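Dual specificity protein phosphatase 14 (Homo sapiens, PDB 2WGP) dephosphorylates phosphotyrosine, phosphoserine and phosphothreonine in proteins, inactivating the MAP kinases ERK, JNK and p38 and damping T-cell receptor signalling. Local coordinates at residues D94-V99 with I122-K127; E135-V140 with G152-L157. One frame throughout, in Å; residues are numbered along the deposited sequence.

Both interactions join helices of the dual specificity phosphatase catalytic domain, and they lie about 14 Å apart, centre to centre. Interaction 1 fixes helix 89-101 against helix 116-129; interaction 2 ties the next two helices of the chain, 133-143 and 151-165, through a pair of aromatic rings. Helix 116-129 is the bridge between them, because the face that carries Ile122 and Leu125 packs on helix 133-143: Leu125 CD1 lies 3.6 Å from Trp139 CG, and Ile122 CG2 3.7 Å from Ala136 CB. Neither contact reaches the phosphocysteine nucleophile, Cys110, which follows strand 106-109; that strand nevertheless borders interaction 1, where Ile96 rests on Val108.

Interaction 1 of 2, residues D94-V99 with I122-K127; sequences DKIHSV and IAYLMK
Ile96 lays its CG2 methyl over one face of the Tyr124 ring, a CH-pi contact in which the methyl sits 3.6 Å from the ring centroid. CG2 is closest to CE1 of Tyr124, at 3.5 Å, while Ile96 CD1 reaches back along the ring to Tyr124 CB and CG, both at 3.9 Å. The tyrosine ring swings out to meet the isoleucine because its CG stands anti to the backbone N (chi1 166°). Toward the solvent side, the extended chain of Lys127 brings NZ to 2.9 Å from Asp94 OD1, a salt bridge made on the syn side of the carboxylate and 22° out of its plane. A water donates a hydrogen bond to Asp94 OD2, its oxygen 3.0 Å from OD2, and accepts a weak one from Lys127 NZ. The strongest polar partner of NZ is Asp90, one turn earlier on helix 89-101, in a further salt bridge. In the phosphatase fold, helix 89-101 packs on the central sheet and helix 116-129 against that helix; the axes of segments 94-99 and 122-127 approach to 10.2 Å and cross at -66°. On the sheet side Ile96 also packs on Thr106 and Val108; farther out, the rings of His97 and Phe128 stack, and Tyr124 meets the ring of His129.

Interaction 2 of 2, residues E135-V140 with G152-L157; sequences EAYNWV and GFWRQL
Tyr137 presents a ring face to the indole edge of Trp154, a T-shaped (edge-to-face) pair that spans two consecutive helices, 133-143 and 151-165, of the helical part of the phosphatase fold. A chi1 of 176° turns CG away from the backbone N and beside the carbonyl carbon, which sends the ring out toward the tryptophan. The CB of Tyr137 lies 3.9 Å from Trp154 CH2, and CG comes to 3.7 Å from the same atom, in the plane of the indole. Next along the ring, CD1 makes the closest approach, 3.4 Å to Trp154 CZ2, and CE1 follows at 3.7 Å from that carbon. At the tip, OH is hydrogen-bonded to Glu187 OE1 in helix 182-188, whose Val183 and Tyr184 also pack on the Tyr137 side chain. An alanine here is likely to open a gap beside the CZ2-CH2 edge of Trp154 and to deprive Glu187 of its hydroxyl partner. The six-membered ring of the indole stands at 69° to the tyrosine ring, with 5.1 Å between centroids. Both rings are buried, and the indole has a polar hold of its own: Trp154 NE1 is hydrogen-bonded to the OH of Tyr184.

Interaction 1 of 2, residues D94-V99 with I122-K127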
loop_
_atom_site.group_PDB
_atom_site.type_symbol
_atom_site.label_atom_id
_atom_site.label_comp_id
_atom_site.label_asym_id
_atom_site.label_seq_id
_atom_site.Cartn_x
_atom_site.Cartn_y
_atom_site.Cartn_z
ATOM N N ASP A 94 -14.167 31.168 -2.285
ATOM C CA ASP A 94 -14.830 32.160 -3.148
ATOM C C ASP A 94 -16.294 32.430 -2.747
ATOM O O ASP A 94 -16.738 33.573 -2.777
ATOM C CB ASP A 94 -14.752 31.730 -4.614
ATOM C CG ASP A 94 -13.343 31.788 -5.169
ATOM O OD1 ASP A 94 -12.424 32.265 -4.461
ATOM O OD2 ASP A 94 -13.160 31.365 -6.333
ATOM N N LYS A 95 -17.018 31.388 -2.364
ATOM C CA LYS A 95 -18.414 31.535 -1.918
ATOM C C LYS A 95 -18.529 32.338 -0.610
ATOM O O LYS A 95 -19.327 33.282 -0.517
ATOM C CB LYS A 95 -19.094 30.169 -1.784
ATOM C CG LYS A 95 -20.569 30.249 -1.359
ATOM C CD LYS A 95 -21.398 31.079 -2.316
ATOM C CE LYS A 95 -22.888 31.003 -2.027
ATOM N NZ LYS A 95 -23.662 31.832 -3.058
ATOM N N ILE A 96 -17.678 32.000 0.362
ATOM C CA ILE A 96 -17.614 32.738 1.625
ATOM C C ILE A 96 -17.341 34.209 1.324
ATOM O O ILE A 96 -17.988 35.073 1.901
ATOM C CB ILE A 96 -16.551 32.180 2.634
ATOM C CG1 ILE A 96 -16.901 30.738 3.044
ATOM C CG2 ILE A 96 -16.490 33.071 3.894
ATOM C CD1 ILE A 96 -15.697 29.877 3.630
ATOM N N HIS A 97 -16.402 34.471 0.418
ATOM C CA HIS A 97 -16.040 35.842 0.036
ATOM C C HIS A 97 -17.205 36.553 -0.665
ATOM O O HIS A 97 -17.505 37.706 -0.363
ATOM C CB HIS A 97 -14.785 35.816 -0.857
ATOM C CG HIS A 97 -14.324 37.169 -1.314
ATOM N ND1 HIS A 97 -13.776 38.092 -0.452
ATOM C CD2 HIS A 97 -14.322 37.749 -2.536
ATOM C CE1 HIS A 97 -13.454 39.184 -1.122
ATOM N NE2 HIS A 97 -13.774 39.001 -2.390
ATOM N N SER A 98 -17.837 35.860 -1.615
ATOM C CA SER A 98 -19.006 36.390 -2.362
ATOM C C SER A 98 -20.132 36.795 -1.403
ATOM O O SER A 98 -20.711 37.870 -1.531
ATOM C CB SER A 98 -19.545 35.330 -3.327
ATOM O OG SER A 98 -20.736 35.810 -3.923
ATOM N N VAL A 99 -20.457 35.905 -0.464
ATOM C CA VAL A 99 -21.508 36.154 0.537
ATOM C C VAL A 99 -21.174 37.355 1.422
ATOM O O VAL A 99 -22.010 38.240 1.652
ATOM C CB VAL A 99 -21.737 34.885 1.415
ATOM C CG1 VAL A 99 -22.589 35.210 2.644
ATOM C CG2 VAL A 99 -22.402 33.823 0.572
ATOM N N ILE A 122 -9.787 27.171 7.186
ATOM C CA ILE A 122 -8.350 27.465 7.129
ATOM C C ILE A 122 -7.932 27.870 5.706
ATOM O O ILE A 122 -7.163 28.832 5.515
ATOM C CB ILE A 122 -7.482 26.268 7.645
ATOM C CG1 ILE A 122 -7.642 26.102 9.163
ATOM C CG2 ILE A 122 -6.014 26.478 7.313
ATOM C CD1 ILE A 122 -7.173 24.707 9.725
ATOM N N ALA A 123 -8.472 27.163 4.709
ATOM C CA ALA A 123 -8.144 27.466 3.317
ATOM C C ALA A 123 -8.641 28.884 2.953
ATOM O O ALA A 123 -7.914 29.656 2.316
ATOM C CB ALA A 123 -8.742 26.404 2.380
ATOM N N TYR A 124 -9.857 29.219 3.379
ATOM C CA TYR A 124 -10.441 30.555 3.173
ATOM C C TYR A 124 -9.593 31.681 3.793
ATOM O O TYR A 124 -9.311 32.693 3.142
ATOM C CB TYR A 124 -11.884 30.619 3.731
ATOM C CG TYR A 124 -12.407 32.024 3.843
ATOM C CD1 TYR A 124 -12.863 32.715 2.707
ATOM C CD2 TYR A 124 -12.395 32.697 5.074
ATOM C CE1 TYR A 124 -13.317 34.013 2.794
ATOM C CE2 TYR A 124 -12.823 34.019 5.170
ATOM C CZ TYR A 124 -13.289 34.669 4.035
ATOM O OH TYR A 124 -13.743 35.954 4.133
ATOM N N LEU A 125 -9.188 31.495 5.039
ATOM C CA LEU A 125 -8.330 32.463 5.736
ATOM C C LEU A 125 -7.003 32.720 5.004
ATOM O O LEU A 125 -6.570 33.863 4.894
ATOM C CB LEU A 125 -8.057 32.009 7.170
ATOM C CG LEU A 125 -9.215 32.047 8.182
ATOM C CD1 LEU A 125 -8.715 31.509 9.546
ATOM C CD2 LEU A 125 -9.810 33.461 8.332
ATOM N N MET A 126 -6.374 31.671 4.484
ATOM C CA MET A 126 -5.168 31.835 3.697
ATOM C C MET A 126 -5.416 32.626 2.413
ATOM O O MET A 126 -4.650 33.553 2.093
ATOM C CB MET A 126 -4.544 30.494 3.339
ATOM C CG MET A 126 -3.876 29.768 4.520
ATOM S SD MET A 126 -2.814 28.444 3.989
ATOM C CE MET A 126 -4.029 27.199 3.480
ATOM N N LYS A 127 -6.481 32.273 1.694
ATOM C CA LYS A 127 -6.756 32.887 0.404
ATOM C C LYS A 127 -7.222 34.332 0.515
ATOM O O LYS A 127 -6.780 35.176 -0.263
ATOM C CB LYS A 127 -7.773 32.083 -0.401
ATOM C CG LYS A 127 -7.936 32.616 -1.854
ATOM C CD LYS A 127 -8.920 31.812 -2.669
ATOM C CE LYS A 127 -9.005 32.386 -4.092
ATOM N NZ LYS A 127 -9.676 31.448 -5.008
HETATM O O HOH W 1 -10.783 30.655 -7.988
#

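Interaction 2 of 2, residues E135-V140 with G152-L157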
loop_
_atom_site.group_PDB
_atom_site.type_symbol
_atom_site.label_atom_id
_atom_site.label_comp_id
_atom_site.label_asym_id
_atom_site.label_seq_id
_atom_site.Cartn_x
_atom_site.Cartn_y
_atom_site.Cartn_z
ATOM N N GLU A 135 -0.621 30.419 10.900
ATOM C CA GLU A 135 -1.463 31.477 11.471
ATOM C C GLU A 135 -2.956 31.163 11.325
ATOM O O GLU A 135 -3.724 31.421 12.237
ATOM C CB GLU A 135 -1.206 32.842 10.814
ATOM C CG GLU A 135 0.145 33.471 10.989
ATOM C CD GLU A 135 0.283 34.819 10.181
ATOM O OE1 GLU A 135 0.476 34.824 8.911
ATOM O OE2 GLU A 135 0.197 35.887 10.840
ATOM N N ALA A 136 -3.337 30.621 10.164
ATOM C CA ALA A 136 -4.728 30.290 9.847
ATOM C C ALA A 136 -5.242 29.182 10.791
ATOM O O ALA A 136 -6.329 29.275 11.330
ATOM C CB ALA A 136 -4.859 29.870 8.348
ATOM N N TYR A 137 -4.422 28.153 10.991
ATOM C CA TYR A 137 -4.675 27.123 12.008
ATOM C C TYR A 137 -4.841 27.718 13.400
ATOM O O TYR A 137 -5.851 27.464 14.066
ATOM C CB TYR A 137 -3.561 26.058 11.950
ATOM C CG TYR A 137 -3.655 24.994 13.014
ATOM C CD1 TYR A 137 -4.683 24.046 13.009
ATOM C CD2 TYR A 137 -2.713 24.948 14.028
ATOM C CE1 TYR A 137 -4.751 23.063 14.025
ATOM C CE2 TYR A 137 -2.760 23.982 15.014
ATOM C CZ TYR A 137 -3.763 23.049 15.011
ATOM O OH TYR A 137 -3.780 22.110 16.018
ATOM N N ASN A 138 -3.868 28.512 13.838
ATOM C CA ASN A 138 -3.913 29.127 15.171
ATOM C C ASN A 138 -5.147 30.011 15.340
ATOM O O ASN A 138 -5.759 30.003 16.404
ATOM C CB ASN A 138 -2.660 29.955 15.440
ATOM C CG ASN A 138 -1.399 29.122 15.539
ATOM O OD1 ASN A 138 -1.428 27.933 15.850
ATOM N ND2 ASN A 138 -0.279 29.759 15.275
ATOM N N TRP A 139 -5.520 30.731 14.284
ATOM C CA TRP A 139 -6.733 31.573 14.254
ATOM C C TRP A 139 -7.994 30.733 14.586
ATOM O O TRP A 139 -8.732 31.014 15.541
ATOM C CB TRP A 139 -6.838 32.198 12.854
ATOM C CG TRP A 139 -7.917 33.204 12.597
ATOM C CD1 TRP A 139 -9.177 33.223 13.105
ATOM C CD2 TRP A 139 -7.849 34.284 11.668
ATOM N NE1 TRP A 139 -9.874 34.274 12.607
ATOM C CE2 TRP A 139 -9.080 34.958 11.728
ATOM C CE3 TRP A 139 -6.841 34.786 10.834
ATOM C CZ2 TRP A 139 -9.349 36.097 10.969
ATOM C CZ3 TRP A 139 -7.105 35.917 10.082
ATOM C CH2 TRP A 139 -8.355 36.555 10.150
ATOM N N VAL A 140 -8.221 29.688 13.810
ATOM C CA VAL A 140 -9.393 28.832 14.018
ATOM C C VAL A 140 -9.316 28.088 15.356
ATOM O O VAL A 140 -10.298 28.003 16.081
ATOM C CB VAL A 140 -9.576 27.820 12.884
ATOM C CG1 VAL A 140 -10.860 26.989 13.124
ATOM C CG2 VAL A 140 -9.649 28.525 11.518
ATOM N N GLY A 152 -4.510 13.703 5.942
ATOM C CA GLY A 152 -4.633 13.916 4.493
ATOM C C GLY A 152 -5.059 15.335 4.153
ATOM O O GLY A 152 -4.516 15.985 3.225
ATOM N N PHE A 153 -6.004 15.847 4.936
ATOM C CA PHE A 153 -6.418 17.231 4.815
ATOM C C PHE A 153 -5.228 18.176 5.044
ATOM O O PHE A 153 -5.094 19.173 4.339
ATOM C CB PHE A 153 -7.581 17.554 5.776
ATOM C CG PHE A 153 -8.907 16.866 5.439
ATOM C CD1 PHE A 153 -10.010 17.057 6.268
ATOM C CD2 PHE A 153 -9.071 16.081 4.307
ATOM C CE1 PHE A 153 -11.236 16.478 5.988
ATOM C CE2 PHE A 153 -10.312 15.481 4.014
ATOM C CZ PHE A 153 -11.393 15.679 4.860
ATOM N N TRP A 154 -4.402 17.894 6.051
ATOM C CA TRP A 154 -3.150 18.615 6.263
ATOM C C TRP A 154 -2.219 18.611 5.040
ATOM O O TRP A 154 -1.734 19.667 4.666
ATOM C CB TRP A 154 -2.422 18.125 7.524
ATOM C CG TRP A 154 -2.896 18.848 8.735
ATOM C CD1 TRP A 154 -3.692 18.360 9.712
ATOM C CD2 TRP A 154 -2.614 20.207 9.084
ATOM N NE1 TRP A 154 -3.927 19.320 10.661
ATOM C CE2 TRP A 154 -3.284 20.471 10.296
ATOM C CE3 TRP A 154 -1.865 21.234 8.483
ATOM C CZ2 TRP A 154 -3.222 21.717 10.935
ATOM C CZ3 TRP A 154 -1.791 22.469 9.135
ATOM C CH2 TRP A 154 -2.467 22.694 10.344
ATOM N N ARG A 155 -1.960 17.448 4.449
ATOM C CA ARG A 155 -1.178 17.362 3.189
ATOM C C ARG A 155 -1.757 18.308 2.127
ATOM O O ARG A 155 -1.032 19.046 1.474
ATOM C CB ARG A 155 -1.125 15.937 2.630
ATOM C CG ARG A 155 -0.338 14.967 3.470
ATOM C CD ARG A 155 -0.066 13.649 2.728
ATOM N NE ARG A 155 -1.265 12.836 2.483
ATOM C CZ ARG A 155 -1.807 11.945 3.326
ATOM N NH1 ARG A 155 -1.291 11.723 4.535
ATOM N NH2 ARG A 155 -2.891 11.277 2.948
ATOM N N GLN A 156 -3.075 18.330 2.028
ATOM C CA GLN A 156 -3.739 19.127 1.005
ATOM C C GLN A 156 -3.650 20.614 1.316
ATOM O O GLN A 156 -3.401 21.424 0.417
ATOM C CB GLN A 156 -5.186 18.652 0.823
ATOM C CG GLN A 156 -5.299 17.222 0.284
ATOM C CD GLN A 156 -6.727 16.743 0.115
ATOM O OE1 GLN A 156 -7.534 17.403 -0.553
ATOM N NE2 GLN A 156 -7.046 15.561 0.678
ATOM N N LEU A 157 -3.837 20.985 2.591
ATOM C CA LEU A 157 -3.653 22.385 3.021
ATOM C C LEU A 157 -2.237 22.904 2.772
ATOM O O LEU A 157 -2.055 24.067 2.393
ATOM C CB LEU A 157 -3.966 22.533 4.520
ATOM C CG LEU A 157 -5.446 22.546 4.890
ATOM C CD1 LEU A 157 -5.605 22.406 6.375
ATOM C CD2 LEU A 157 -6.161 23.787 4.338
#